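Local coordinates for peptidyl tryptophan dihydroxylase (Pseudomonas putida, PDB 7CTQ), which uses bound FAD, as a flavoprotein monooxygenase, to dihydroxylate a peptidyl tryptophan on the way to the tryptophylquinone cofactor of quinohemoprotein amine dehydrogenase, at residues I289-R294 with D368-E373; F317-R322 with W343-A348; D323-E328 with A338-W343. All coordinates share one frame; numbering follows the deposited sequence.

In the fold
Contact 3 is the most buried of the three: between the C-terminal turns of helix 299-327 and helix 335-341, Arg340 lies over the ring face of Tyr325, whose side chain is about 10 Å from the FAD. Contact 2 uses the same helix one turn or two earlier and touches contact 3, with Trp343 common to both, but it is only partly buried, with several exposed loop residues, and is held by arginines gripping a carboxylate and carbonyls. Contact 1 stands apart, its centre 39 Å from that of contact 3 and on the opposite side of the chain's centre. There helix 285-294 meets the start of strand 370-378 through two neutral hydrogen bonds at a partly buried seam.

Contact 1 (I289-R294 with D368-E373); sequences INTLLR and DGLVDE
Asn290 turns CG anti to its own N (chi1 -175°), which carries the amide out toward Gly369, while Thr291 keeps OG1 beside its backbone N (chi1 -46°), within reach of the amide of Val371. These two neighbours on the last turns of helix 285-294 take hold of the turn that opens strand 370-378, the second strand of a two-stranded antiparallel hairpin with 359-367. The short axes of helix and strand run nearly perpendicular, 81° apart.

Asn290 ND2 gives a hydrogen bond of 2.7 Å to Gly369 O. The acceptor lies in the plane of the asparagine amide, yet the nitrogen stands above the carbonyl plane of Gly369 rather than on a lone pair. Two residues along, Val371 N donates to Thr291 OG1 at 2.8 Å, close to straight. Between these bonds sits Leu370, whose side chain crosses that of Asn290 at about a right angle; its CD2 lies 3.6 Å from Asn290 ND2 and 3.7 Å from Thr291 CA. Arg294 adds a looser apolar touch, its CB 4.2 Å from Leu370 CD2. Val371 CG2 comes within 3.8 Å of Thr291 OG1, and the valine also packs against Leu301 and Phe305 of helix 299-327.

Both polar groups on the helix do double duty. Thr291 OG1 is also hydrogen-bonded to Val287 O one turn back, and Asn290 OD1 is paired with Tyr29 OH, which fixes the rotation of the amide and leaves its NH2 facing the turn. Val371 O, by contrast, is buried with no partner in the model. The chemistry is directional but uncharged: a backbone carbonyl and a backbone amide of the hairpin are each met by a helix side chain, with no salt bridge between the two segments; the nearby charge pair is Asp372 with Arg298.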
loop_
_atom_site.group_PDB
_atom_site.type_symbol
_atom_site.label_atom_id
_atom_site.label_comp_id
_atom_site.label_asym_id
_atom_site.label_seq_id
_atom_site.Cartn_x
_atom_site.Cartn_y
_atom_site.Cartn_z
ATOM N N ILE A 289 5.645 -14.864 -8.188
ATOM C CA ILE A 289 5.127 -15.394 -9.455
ATOM C C ILE A 289 6.188 -16.238 -10.156
ATOM O O ILE A 289 5.919 -17.350 -10.625
ATOM C CB ILE A 289 4.639 -14.228 -10.332
ATOM C CG1 ILE A 289 3.514 -13.489 -9.604
ATOM C CG2 ILE A 289 4.181 -14.700 -11.735
ATOM C CD1 ILE A 289 3.128 -12.162 -10.215
ATOM N N ASN A 290 7.416 -15.716 -10.231
ATOM C CA ASN A 290 8.512 -16.442 -10.862
ATOM C C ASN A 290 8.703 -17.817 -10.227
ATOM O O ASN A 290 8.941 -18.814 -10.929
ATOM C CB ASN A 290 9.795 -15.604 -10.769
ATOM C CG ASN A 290 10.955 -16.226 -11.505
ATOM O OD1 ASN A 290 10.858 -16.532 -12.699
ATOM N ND2 ASN A 290 12.070 -16.424 -10.799
ATOM N N THR A 291 8.568 -17.897 -8.901
ATOM C CA THR A 291 8.632 -19.193 -8.240
ATOM C C THR A 291 7.428 -20.048 -8.608
ATOM O O THR A 291 7.573 -21.239 -8.902
ATOM C CB THR A 291 8.728 -19.019 -6.726
ATOM O OG1 THR A 291 9.710 -18.011 -6.425
ATOM C CG2 THR A 291 9.139 -20.353 -6.058
ATOM N N LEU A 292 6.241 -19.448 -8.635
ATOM C CA LEU A 292 5.039 -20.222 -8.889
ATOM C C LEU A 292 5.075 -20.852 -10.279
ATOM O O LEU A 292 4.498 -21.928 -10.490
ATOM C CB LEU A 292 3.807 -19.329 -8.719
ATOM C CG LEU A 292 3.455 -18.954 -7.265
ATOM C CD1 LEU A 292 2.293 -17.992 -7.216
ATOM C CD2 LEU A 292 3.142 -20.185 -6.419
ATOM N N LEU A 293 5.778 -20.217 -11.221
ATOM C CA LEU A 293 5.835 -20.650 -12.616
ATOM C C LEU A 293 7.042 -21.528 -12.928
ATOM O O LEU A 293 6.895 -22.524 -13.645
ATOM C CB LEU A 293 5.833 -19.428 -13.535
ATOM C CG LEU A 293 4.546 -18.605 -13.447
ATOM C CD1 LEU A 293 4.655 -17.316 -14.230
ATOM C CD2 LEU A 293 3.354 -19.419 -13.923
ATOM N N ARG A 294 8.224 -21.191 -12.407
ATOM C CA ARG A 294 9.457 -21.932 -12.666
ATOM C C ARG A 294 9.686 -23.103 -11.718
ATOM O O ARG A 294 10.276 -24.110 -12.127
ATOM C CB ARG A 294 10.675 -21.001 -12.580
ATOM C CG ARG A 294 10.717 -19.904 -13.629
ATOM C CD ARG A 294 10.359 -20.421 -15.015
ATOM N NE ARG A 294 10.781 -19.462 -16.027
ATOM C CZ ARG A 294 10.107 -19.187 -17.138
ATOM N NH1 ARG A 294 8.964 -19.812 -17.398
ATOM N NH2 ARG A 294 10.582 -18.282 -17.991
ATOM N N ASP A 368 18.157 -15.817 -5.753
ATOM C CA ASP A 368 18.262 -15.930 -7.216
ATOM C C ASP A 368 16.896 -15.861 -7.896
ATOM O O ASP A 368 16.611 -16.579 -8.866
ATOM C CB ASP A 368 19.026 -17.204 -7.608
ATOM C CG ASP A 368 20.500 -17.168 -7.170
ATOM O OD1 ASP A 368 21.098 -16.068 -7.208
ATOM O OD2 ASP A 368 21.061 -18.224 -6.776
ATOM N N GLY A 369 16.038 -14.979 -7.388
ATOM C CA GLY A 369 14.731 -14.765 -7.974
ATOM C C GLY A 369 13.683 -15.797 -7.616
ATOM O O GLY A 369 12.604 -15.792 -8.212
ATOM N N LEU A 370 13.971 -16.699 -6.692
ATOM C CA LEU A 370 13.028 -17.743 -6.330
ATOM C C LEU A 370 12.882 -17.809 -4.818
ATOM O O LEU A 370 13.850 -17.605 -4.077
ATOM C CB LEU A 370 13.479 -19.111 -6.836
ATOM C CG LEU A 370 13.637 -19.321 -8.349
ATOM C CD1 LEU A 370 14.547 -20.538 -8.617
ATOM C CD2 LEU A 370 12.285 -19.502 -8.995
ATOM N N VAL A 371 11.670 -18.120 -4.365
ATOM C CA VAL A 371 11.449 -18.373 -2.947
ATOM C C VAL A 371 11.977 -19.763 -2.643
ATOM O O VAL A 371 11.567 -20.751 -3.260
ATOM C CB VAL A 371 9.964 -18.233 -2.572
ATOM C CG1 VAL A 371 9.731 -18.593 -1.079
ATOM C CG2 VAL A 371 9.482 -16.821 -2.862
ATOM N N ASP A 372 12.938 -19.829 -1.742
ATOM C CA ASP A 372 13.491 -21.089 -1.283
ATOM C C ASP A 372 13.204 -21.158 0.204
ATOM O O ASP A 372 12.359 -20.419 0.713
ATOM C CB ASP A 372 14.993 -21.166 -1.597
ATOM C CG ASP A 372 15.493 -22.595 -1.806
ATOM O OD1 ASP A 372 15.124 -23.501 -1.015
ATOM O OD2 ASP A 372 16.281 -22.817 -2.766
ATOM N N GLU A 373 13.905 -22.030 0.906
ATOM C CA GLU A 373 13.720 -22.220 2.327
ATOM C C GLU A 373 15.109 -22.337 2.935
ATOM O O GLU A 373 16.000 -22.940 2.330
ATOM C CB GLU A 373 12.884 -23.473 2.591
ATOM C CG GLU A 373 12.264 -23.553 3.950
ATOM C CD GLU A 373 11.671 -24.931 4.221
ATOM O OE1 GLU A 373 12.231 -25.925 3.709
ATOM O OE2 GLU A 373 10.652 -25.016 4.943
#

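Contact 2 (F317-R322 with W343-A348); sequences FARIGR and WPDMQA
Arg322 reaches from helix 299-327 into the irregular loop 343-348, where Asp345 makes an Asx turn, its OD1 accepting from Gln347 N, and where a cis peptide bond joins Trp343 to Pro344. Arg322 CB lies 3.1 Å from Trp343 O, and CG runs on past the same oxygen. CD comes next, 3.3 Å from Asp345 O. The chain bends at chi3 (71°), and the guanidinium meets the carbonyls of Asp345 and Gln347 with its edge. NE turns to Asp323 OD1, which NH2 also bonds, and CZ lies 3.3 Å from Gln347 O. NH1 reaches both carbonyls, bonding to Asp345 O from above that carbonyl's plane and to Gln347 O, which NH2 also takes, at 2.9 Å. Gln347 O is thus gripped end-on by two nitrogens from the same face of its plane.

One turn earlier, Arg319 keeps its chain extended from CG to NE and crosses Pro344 at about a right angle. Its guanidinium meets Asp345 side-on and nearly coplanar (18° apart): NE to OD1 is 3.0 Å and almost straight, NH2 to OD2 is 2.8 Å, and each oxygen uses its syn lone pair. The amide of Gln347 stacks on one face of this guanidinium, with NE2 offset toward the rim. A long salt bridge from Arg322 NH1 to Asp345 OD1 links the two arginines and Asp345 in one network, which would probably keep the aspartate ionised, although Arg322 NE and NH2 go to Asp323.

At the loop's other end Ala318, about 13 Å from the FAD, sits against Pro344 and the indole of Trp343, which also touches Pro156 and Ala246. Pro344 CB lies over the centre of one indole face, and Trp343 CZ3 approaches Ala318 CB to 3.5 Å.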
loop_
_atom_site.group_PDB
_atom_site.type_symbol
_atom_site.label_atom_id
_atom_site.label_comp_id
_atom_site.label_asym_id
_atom_site.label_seq_id
_atom_site.Cartn_x
_atom_site.Cartn_y
_atom_site.Cartn_z
ATOM N N PHE A 317 2.063 -0.447 8.339
ATOM C CA PHE A 317 1.401 0.766 7.882
ATOM C C PHE A 317 0.239 1.143 8.789
ATOM O O PHE A 317 -0.014 2.337 8.996
ATOM C CB PHE A 317 0.963 0.601 6.426
ATOM C CG PHE A 317 2.118 0.381 5.483
ATOM C CD1 PHE A 317 3.341 1.021 5.710
ATOM C CD2 PHE A 317 2.000 -0.488 4.394
ATOM C CE1 PHE A 317 4.413 0.823 4.866
ATOM C CE2 PHE A 317 3.076 -0.698 3.533
ATOM C CZ PHE A 317 4.285 -0.043 3.765
ATOM N N ALA A 318 -0.459 0.153 9.362
ATOM C CA ALA A 318 -1.559 0.450 10.280
ATOM C C ALA A 318 -1.057 1.165 11.526
ATOM O O ALA A 318 -1.718 2.077 12.041
ATOM C CB ALA A 318 -2.287 -0.838 10.672
ATOM N N ARG A 319 0.100 0.742 12.039
ATOM C CA ARG A 319 0.668 1.367 13.229
ATOM C C ARG A 319 1.242 2.741 12.925
ATOM O O ARG A 319 1.205 3.631 13.782
ATOM C CB ARG A 319 1.757 0.475 13.825
ATOM C CG ARG A 319 1.207 -0.790 14.461
ATOM C CD ARG A 319 2.320 -1.712 15.005
ATOM N NE ARG A 319 1.730 -2.946 15.517
ATOM C CZ ARG A 319 1.985 -4.172 15.062
ATOM N NH1 ARG A 319 2.850 -4.372 14.073
ATOM N NH2 ARG A 319 1.374 -5.208 15.613
ATOM N N ILE A 320 1.800 2.922 11.735
ATOM C CA ILE A 320 2.262 4.243 11.343
ATOM C C ILE A 320 1.089 5.208 11.306
ATOM O O ILE A 320 1.169 6.328 11.821
ATOM C CB ILE A 320 2.994 4.165 9.996
ATOM C CG1 ILE A 320 4.378 3.546 10.215
ATOM C CG2 ILE A 320 3.100 5.550 9.363
ATOM C CD1 ILE A 320 5.157 3.315 8.958
ATOM N N GLY A 321 -0.038 4.762 10.746
ATOM C CA GLY A 321 -1.229 5.594 10.732
ATOM C C GLY A 321 -1.747 5.884 12.125
ATOM O O GLY A 321 -2.116 7.023 12.435
ATOM N N ARG A 322 -1.738 4.867 12.994
ATOM C CA ARG A 322 -2.156 5.052 14.380
ATOM C C ARG A 322 -1.377 6.177 15.051
ATOM O O ARG A 322 -1.952 7.011 15.762
ATOM C CB ARG A 322 -1.962 3.746 15.152
ATOM C CG ARG A 322 -2.060 3.901 16.667
ATOM C CD ARG A 322 -1.309 2.789 17.380
ATOM N NE ARG A 322 0.129 2.958 17.234
ATOM C CZ ARG A 322 1.017 1.982 17.403
ATOM N NH1 ARG A 322 0.611 0.760 17.733
ATOM N NH2 ARG A 322 2.311 2.230 17.241
ATOM N N TRP A 343 -5.697 1.439 17.532
ATOM C CA TRP A 343 -5.787 0.367 16.552
ATOM C C TRP A 343 -4.552 0.368 15.652
ATOM O O TRP A 343 -4.089 1.442 15.253
ATOM C CB TRP A 343 -7.051 0.506 15.683
ATOM C CG TRP A 343 -7.254 -0.715 14.864
ATOM C CD1 TRP A 343 -7.892 -1.871 15.250
ATOM C CD2 TRP A 343 -6.740 -0.954 13.556
ATOM N NE1 TRP A 343 -7.827 -2.801 14.234
ATOM C CE2 TRP A 343 -7.127 -2.266 13.186
ATOM C CE3 TRP A 343 -6.017 -0.179 12.640
ATOM C CZ2 TRP A 343 -6.800 -2.816 11.952
ATOM C CZ3 TRP A 343 -5.707 -0.727 11.411
ATOM C CH2 TRP A 343 -6.098 -2.034 11.080
ATOM N N PRO A 344 -3.998 -0.812 15.288
ATOM C CA PRO A 344 -4.432 -2.190 15.576
ATOM C C PRO A 344 -4.146 -2.651 17.010
ATOM O O PRO A 344 -4.829 -3.543 17.521
ATOM C CB PRO A 344 -3.628 -3.019 14.565
ATOM C CG PRO A 344 -2.382 -2.225 14.344
ATOM C CD PRO A 344 -2.816 -0.788 14.403
ATOM N N ASP A 345 -3.158 -2.033 17.648
ATOM C CA ASP A 345 -2.770 -2.350 19.023
ATOM C C ASP A 345 -1.939 -1.173 19.534
ATOM O O ASP A 345 -1.893 -0.117 18.893
ATOM C CB ASP A 345 -1.996 -3.676 19.072
ATOM C CG ASP A 345 -0.917 -3.750 18.001
ATOM O OD1 ASP A 345 -0.171 -2.755 17.845
ATOM O OD2 ASP A 345 -0.816 -4.786 17.312
ATOM N N MET A 346 -1.239 -1.362 20.654
ATOM C CA MET A 346 -0.338 -0.326 21.146
ATOM C C MET A 346 1.133 -0.708 21.004
ATOM O O MET A 346 1.992 -0.110 21.655
ATOM C CB MET A 346 -0.659 0.022 22.599
ATOM C CG MET A 346 -1.931 0.843 22.792
ATOM S SD MET A 346 -2.161 2.234 21.655
ATOM C CE MET A 346 -0.637 3.154 21.844
ATOM N N GLN A 347 1.449 -1.660 20.135
ATOM C CA GLN A 347 2.834 -2.071 19.961
ATOM C C GLN A 347 3.644 -0.961 19.297
ATOM O O GLN A 347 3.198 -0.345 18.321
ATOM C CB GLN A 347 2.895 -3.350 19.128
ATOM C CG GLN A 347 4.287 -3.746 18.685
ATOM C CD GLN A 347 4.337 -5.168 18.158
ATOM O OE1 GLN A 347 3.739 -6.077 18.736
ATOM N NE2 GLN A 347 5.034 -5.365 17.041
ATOM N N ALA A 348 4.838 -0.704 19.828
ATOM C CA ALA A 348 5.728 0.275 19.216
ATOM C C ALA A 348 6.150 -0.191 17.822
ATOM O O ALA A 348 6.139 -1.388 17.510
ATOM C CB ALA A 348 6.957 0.505 20.097
#

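Contact 3 (D323-E328 with A338-W343); sequences DFYGQE and ARRQGW
The apolar part is Arg340 laid along the ring of Tyr325. The two side chains run side by side and point the same way; Arg340 CB stands over the ring centre, 3.7 Å from the centroid, in a CH-pi contact, and CD follows at 3.7 Å from Tyr325 CZ. The arginine chain is extended from CG to NE (chi2 153°, chi3 -174°), and its guanidinium plane is turned 67° from the ring, with Tyr325 OH near its edge; it is the aliphatic chain that lies over the ring face.

The hydrogen bonds come from Gln341, which reaches across to the end of helix 299-327. Its NE2 donates to Tyr325 O at 2.8 Å and nearly straight, and makes a weak second bond to Glu328 O. Tyr325 O also accepts from Glu328 N, on the opposite face of its carbonyl plane.

The polar ends find partners elsewhere: Tyr325 OH bonds to Asp268 and Trp183, Arg340 to Asp201 and Thr158. An alanine in place of Tyr325 is likely to open a gap beneath the aliphatic chain of Arg340 and leave Asp268 and Trp183 without their shared hydroxyl. The charge of the buried Arg340 is probably balanced by its salt bridge to Asp201, while its methylenes pack on the ring.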
loop_
_atom_site.group_PDB
_atom_site.type_symbol
_atom_site.label_atom_id
_atom_site.label_comp_id
_atom_site.label_asym_id
_atom_site.label_seq_id
_atom_site.Cartn_x
_atom_site.Cartn_y
_atom_site.Cartn_z
ATOM N N ASP A 323 -0.055 6.201 14.850
ATOM C CA ASP A 323 0.778 7.228 15.466
ATOM C C ASP A 323 0.427 8.618 14.948
ATOM O O ASP A 323 0.521 9.597 15.696
ATOM C CB ASP A 323 2.253 6.923 15.213
ATOM C CG ASP A 323 2.741 5.709 15.992
ATOM O OD1 ASP A 323 1.949 5.158 16.778
ATOM O OD2 ASP A 323 3.905 5.289 15.802
ATOM N N PHE A 324 0.029 8.732 13.676
ATOM C CA PHE A 324 -0.496 10.009 13.198
ATOM C C PHE A 324 -1.760 10.385 13.957
ATOM O O PHE A 324 -1.882 11.507 14.456
ATOM C CB PHE A 324 -0.764 9.958 11.692
ATOM C CG PHE A 324 0.472 10.031 10.856
ATOM C CD1 PHE A 324 1.424 11.006 11.085
ATOM C CD2 PHE A 324 0.703 9.099 9.856
ATOM C CE1 PHE A 324 2.579 11.054 10.317
ATOM C CE2 PHE A 324 1.848 9.145 9.091
ATOM C CZ PHE A 324 2.781 10.127 9.312
ATOM N N TYR A 325 -2.712 9.450 14.070
ATOM C CA TYR A 325 -3.910 9.718 14.865
ATOM C C TYR A 325 -3.541 10.117 16.288
ATOM O O TYR A 325 -4.179 10.994 16.887
ATOM C CB TYR A 325 -4.832 8.491 14.876
ATOM C CG TYR A 325 -5.702 8.338 13.640
ATOM C CD1 TYR A 325 -6.712 9.267 13.341
ATOM C CD2 TYR A 325 -5.535 7.261 12.772
ATOM C CE1 TYR A 325 -7.531 9.116 12.203
ATOM C CE2 TYR A 325 -6.352 7.112 11.633
ATOM C CZ TYR A 325 -7.339 8.044 11.358
ATOM O OH TYR A 325 -8.135 7.899 10.233
ATOM N N GLY A 326 -2.504 9.489 16.845
ATOM C CA GLY A 326 -2.124 9.774 18.215
ATOM C C GLY A 326 -1.501 11.141 18.408
ATOM O O GLY A 326 -1.494 11.654 19.535
ATOM N N GLN A 327 -0.949 11.733 17.347
ATOM C CA GLN A 327 -0.420 13.091 17.468
ATOM C C GLN A 327 -1.510 14.110 17.790
ATOM O O GLN A 327 -1.208 15.168 18.355
ATOM C CB GLN A 327 0.320 13.485 16.189
ATOM C CG GLN A 327 1.719 12.889 16.119
ATOM C CD GLN A 327 2.550 13.429 14.973
ATOM O OE1 GLN A 327 2.378 13.030 13.818
ATOM N NE2 GLN A 327 3.473 14.336 15.289
ATOM N N GLU A 328 -2.764 13.815 17.459
ATOM C CA GLU A 328 -3.887 14.689 17.803
ATOM C C GLU A 328 -4.271 14.424 19.255
ATOM O O GLU A 328 -4.965 13.451 19.562
ATOM C CB GLU A 328 -5.054 14.457 16.849
ATOM C CG GLU A 328 -6.324 15.171 17.238
ATOM C CD GLU A 328 -6.143 16.677 17.362
ATOM O OE1 GLU A 328 -5.994 17.176 18.495
ATOM O OE2 GLU A 328 -6.143 17.355 16.316
ATOM N N ALA A 338 -10.301 8.075 19.682
ATOM C CA ALA A 338 -9.921 7.031 20.636
ATOM C C ALA A 338 -9.865 5.664 19.970
ATOM O O ALA A 338 -8.914 4.902 20.170
ATOM C CB ALA A 338 -10.901 7.012 21.806
ATOM N N ARG A 339 -10.874 5.336 19.164
ATOM C CA ARG A 339 -10.864 4.059 18.459
ATOM C C ARG A 339 -9.660 3.952 17.524
ATOM O O ARG A 339 -9.054 2.881 17.400
ATOM C CB ARG A 339 -12.179 3.888 17.696
ATOM C CG ARG A 339 -12.227 2.724 16.719
ATOM C CD ARG A 339 -12.766 1.444 17.359
ATOM N NE ARG A 339 -14.220 1.319 17.270
ATOM C CZ ARG A 339 -14.865 0.581 16.369
ATOM N NH1 ARG A 339 -16.189 0.531 16.378
ATOM N NH2 ARG A 339 -14.194 -0.104 15.457
ATOM N N ARG A 340 -9.274 5.058 16.881
ATOM C CA ARG A 340 -8.189 5.010 15.907
ATOM C C ARG A 340 -6.801 5.194 16.513
ATOM O O ARG A 340 -5.807 4.785 15.898
ATOM C CB ARG A 340 -8.451 6.049 14.814
ATOM C CG ARG A 340 -9.433 5.483 13.804
ATOM C CD ARG A 340 -10.270 6.508 13.049
ATOM N NE ARG A 340 -11.237 5.770 12.248
ATOM C CZ ARG A 340 -12.437 5.397 12.681
ATOM N NH1 ARG A 340 -12.835 5.742 13.902
ATOM N NH2 ARG A 340 -13.240 4.693 11.888
ATOM N N GLN A 341 -6.707 5.746 17.711
ATOM C CA GLN A 341 -5.420 5.892 18.368
ATOM C C GLN A 341 -4.953 4.610 19.053
ATOM O O GLN A 341 -3.791 4.536 19.477
ATOM C CB GLN A 341 -5.500 7.049 19.365
ATOM C CG GLN A 341 -5.612 8.407 18.661
ATOM C CD GLN A 341 -6.061 9.527 19.589
ATOM O OE1 GLN A 341 -6.691 9.276 20.611
ATOM N NE2 GLN A 341 -5.756 10.771 19.220
ATOM N N GLY A 342 -5.815 3.602 19.157
ATOM C CA GLY A 342 -5.442 2.345 19.778
ATOM C C GLY A 342 -5.500 1.166 18.826
ATOM O O GLY A 342 -5.362 0.013 19.249
ATOM N N TRP A 343 -5.697 1.439 17.532
ATOM C CA TRP A 343 -5.787 0.367 16.552
ATOM C C TRP A 343 -4.552 0.368 15.652
ATOM O O TRP A 343 -4.089 1.442 15.253
ATOM C CB TRP A 343 -7.051 0.506 15.683
ATOM C CG TRP A 343 -7.254 -0.715 14.864
ATOM C CD1 TRP A 343 -7.892 -1.871 15.250
ATOM C CD2 TRP A 343 -6.740 -0.954 13.556
ATOM N NE1 TRP A 343 -7.827 -2.801 14.234
ATOM C CE2 TRP A 343 -7.127 -2.266 13.186
ATOM C CE3 TRP A 343 -6.017 -0.179 12.640
ATOM C CZ2 TRP A 343 -6.800 -2.816 11.952
ATOM C CZ3 TRP A 343 -5.707 -0.727 11.411
ATOM C CH2 TRP A 343 -6.098 -2.034 11.080
#